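Local atomic coordinates of biofilm growth-associated repressor (Xylella fastidiosa, PDB entry 3PQK), a protein that represses transcription of its own operon by binding a palindromic AT-rich sequence across the -10 region of the blh promoter. Residues 50-53 against 54-57. Numbering follows the deposited sequence.
Sequences QPTL and SQQL
Q50 reaches forward to S54 in helix 52-62, the last helix of the predicted helix-turn-helix motif. Its side chain is bent at chi2 (-60°), which folds the amide back over S54. OE1 of Q50 accepts a hydrogen bond from S54 N at 3.2 Å. The donor is tilted 23° from the carbonyl plane. NE2 of Q50 makes a weak bond to OG of S54 at 3.4 Å. Both polar atoms of one glutamine thus face one serine.

Q55, followed outward, runs along the outside of the same turn. CB of Q55 lies 3.4 Å from T52 O. CG of Q55 comes to 3.2 Å from P51 O, the carbonyl that also receives the Q55 backbone N-H. Beyond CG the chain is extended (chi2 170°), and CD travels alongside the proline. At the tip the amide divides: NE2 of Q55 rests 3.5 Å from CB of P51, next to the ring, whereas OE1 of Q55 lies 3.7 Å from CA of T52. P51 follows a cis peptide bond.

L53 and L57 take the inner side, CG of L53 lying 4.3 Å from CD1 of L57, and both pack against L28 of helix 23-33. Q56 OE1 accepts a hydrogen bond from R25.

The Q50 amide gives the main-chain N-H of S54 an acceptor, and so bonds the inter-helix turn to the probable DNA-recognition helix.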
ATOM      1  N   GLN B  50      -4.653 -23.627   9.775  1.00 49.96           N
ATOM      2  CA  GLN B  50      -3.860 -23.312  10.959  1.00 49.11           C
ATOM      3  C   GLN B  50      -2.446 -23.908  10.880  1.00 51.67           C
ATOM      4  O   GLN B  50      -2.255 -24.857  10.126  1.00 51.87           O
ATOM      5  CB  GLN B  50      -4.590 -23.767  12.234  1.00 50.38           C
ATOM      6  CG  GLN B  50      -5.897 -23.009  12.513  1.00 62.63           C
ATOM      7  CD  GLN B  50      -5.734 -21.511  12.688  1.00 75.24           C
ATOM      8  OE1 GLN B  50      -4.654 -21.001  13.015  1.00 71.58           O
ATOM      9  NE2 GLN B  50      -6.822 -20.777  12.494  1.00 58.99           N
ATOM     10  N   PRO B  51      -1.423 -23.384  11.601  1.00 47.11           N
ATOM     11  CA  PRO B  51      -1.435 -22.226  12.516  1.00 46.76           C
ATOM     12  C   PRO B  51      -1.471 -20.859  11.808  1.00 49.60           C
ATOM     13  O   PRO B  51      -1.807 -19.863  12.442  1.00 48.87           O
ATOM     14  CB  PRO B  51      -0.169 -22.442  13.352  1.00 48.62           C
ATOM     15  CG  PRO B  51       0.786 -23.113  12.402  1.00 53.24           C
ATOM     16  CD  PRO B  51      -0.073 -23.981  11.502  1.00 48.74           C
ATOM     17  N   THR B  52      -1.169 -20.843  10.490  1.00 46.72           N
ATOM     18  CA  THR B  52      -1.066 -19.684   9.584  1.00 45.93           C
ATOM     19  C   THR B  52      -2.185 -18.640   9.700  1.00 48.09           C
ATOM     20  O   THR B  52      -1.893 -17.487  10.026  1.00 47.72           O
ATOM     21  CB  THR B  52      -0.766 -20.158   8.153  1.00 49.05           C
ATOM     22  OG1 THR B  52       0.289 -21.113   8.227  1.00 54.84           O
ATOM     23  CG2 THR B  52      -0.358 -19.024   7.218  1.00 40.72           C
ATOM     24  N   LEU B  53      -3.443 -19.037   9.465  1.00 43.26           N
ATOM     25  CA  LEU B  53      -4.606 -18.139   9.535  1.00 42.51           C
ATOM     26  C   LEU B  53      -4.687 -17.351  10.842  1.00 42.02           C
ATOM     27  O   LEU B  53      -4.814 -16.126  10.792  1.00 42.56           O
ATOM     28  CB  LEU B  53      -5.920 -18.904   9.245  1.00 43.07           C
ATOM     29  CG  LEU B  53      -7.162 -18.075   8.927  1.00 47.35           C
ATOM     30  CD1 LEU B  53      -7.305 -17.852   7.439  1.00 47.49           C
ATOM     31  CD2 LEU B  53      -8.386 -18.780   9.413  1.00 50.00           C
ATOM     32  N   SER B  54      -4.567 -18.015  11.998  1.00 35.35           N
ATOM     33  CA  SER B  54      -4.606 -17.295  13.274  1.00 34.51           C
ATOM     34  C   SER B  54      -3.317 -16.525  13.572  1.00 35.00           C
ATOM     35  O   SER B  54      -3.373 -15.545  14.306  1.00 32.86           O
ATOM     36  CB  SER B  54      -5.007 -18.201  14.438  1.00 38.26           C
ATOM     37  OG  SER B  54      -6.410 -18.164  14.639  1.00 38.60           O
ATOM     38  N   GLN B  55      -2.169 -16.944  12.989  1.00 33.46           N
ATOM     39  CA  GLN B  55      -0.899 -16.206  13.145  1.00 34.24           C
ATOM     40  C   GLN B  55      -1.026 -14.851  12.440  1.00 37.07           C
ATOM     41  O   GLN B  55      -0.717 -13.809  13.034  1.00 36.53           O
ATOM     42  CB  GLN B  55       0.296 -16.966  12.543  1.00 35.61           C
ATOM     43  CG  GLN B  55       0.749 -18.170  13.363  1.00 54.87           C
ATOM     44  CD  GLN B  55       1.756 -19.050  12.652  1.00 73.78           C
ATOM     45  OE1 GLN B  55       2.032 -18.903  11.455  1.00 72.39           O
ATOM     46  NE2 GLN B  55       2.336 -19.989  13.383  1.00 62.20           N
ATOM     47  N   GLN B  56      -1.562 -14.882  11.203  1.00 32.62           N
ATOM     48  CA  GLN B  56      -1.766 -13.703  10.363  1.00 31.39           C
ATOM     49  C   GLN B  56      -2.832 -12.743  10.847  1.00 33.11           C
ATOM     50  O   GLN B  56      -2.609 -11.532  10.772  1.00 32.54           O
ATOM     51  CB  GLN B  56      -1.902 -14.089   8.879  1.00 33.12           C
ATOM     52  CG  GLN B  56      -0.660 -14.835   8.322  1.00 22.96           C
ATOM     53  CD  GLN B  56       0.617 -14.084   8.588  1.00 47.64           C
ATOM     54  OE1 GLN B  56       0.710 -12.887   8.319  1.00 40.87           O
ATOM     55  NE2 GLN B  56       1.603 -14.748   9.201  1.00 29.78           N
ATOM     56  N   LEU B  57      -3.965 -13.248  11.408  1.00 29.17           N
ATOM     57  CA  LEU B  57      -5.001 -12.378  12.007  1.00 26.99           C
ATOM     58  C   LEU B  57      -4.414 -11.756  13.294  1.00 31.93           C
ATOM     59  O   LEU B  57      -4.783 -10.640  13.681  1.00 31.05           O
ATOM     60  CB  LEU B  57      -6.311 -13.142  12.325  1.00 26.28           C
ATOM     61  CG  LEU B  57      -7.209 -13.561  11.137  1.00 28.86           C
ATOM     62  CD1 LEU B  57      -8.083 -14.795  11.496  1.00 28.96           C
ATOM     63  CD2 LEU B  57      -8.110 -12.414  10.668  1.00 24.07           C
TER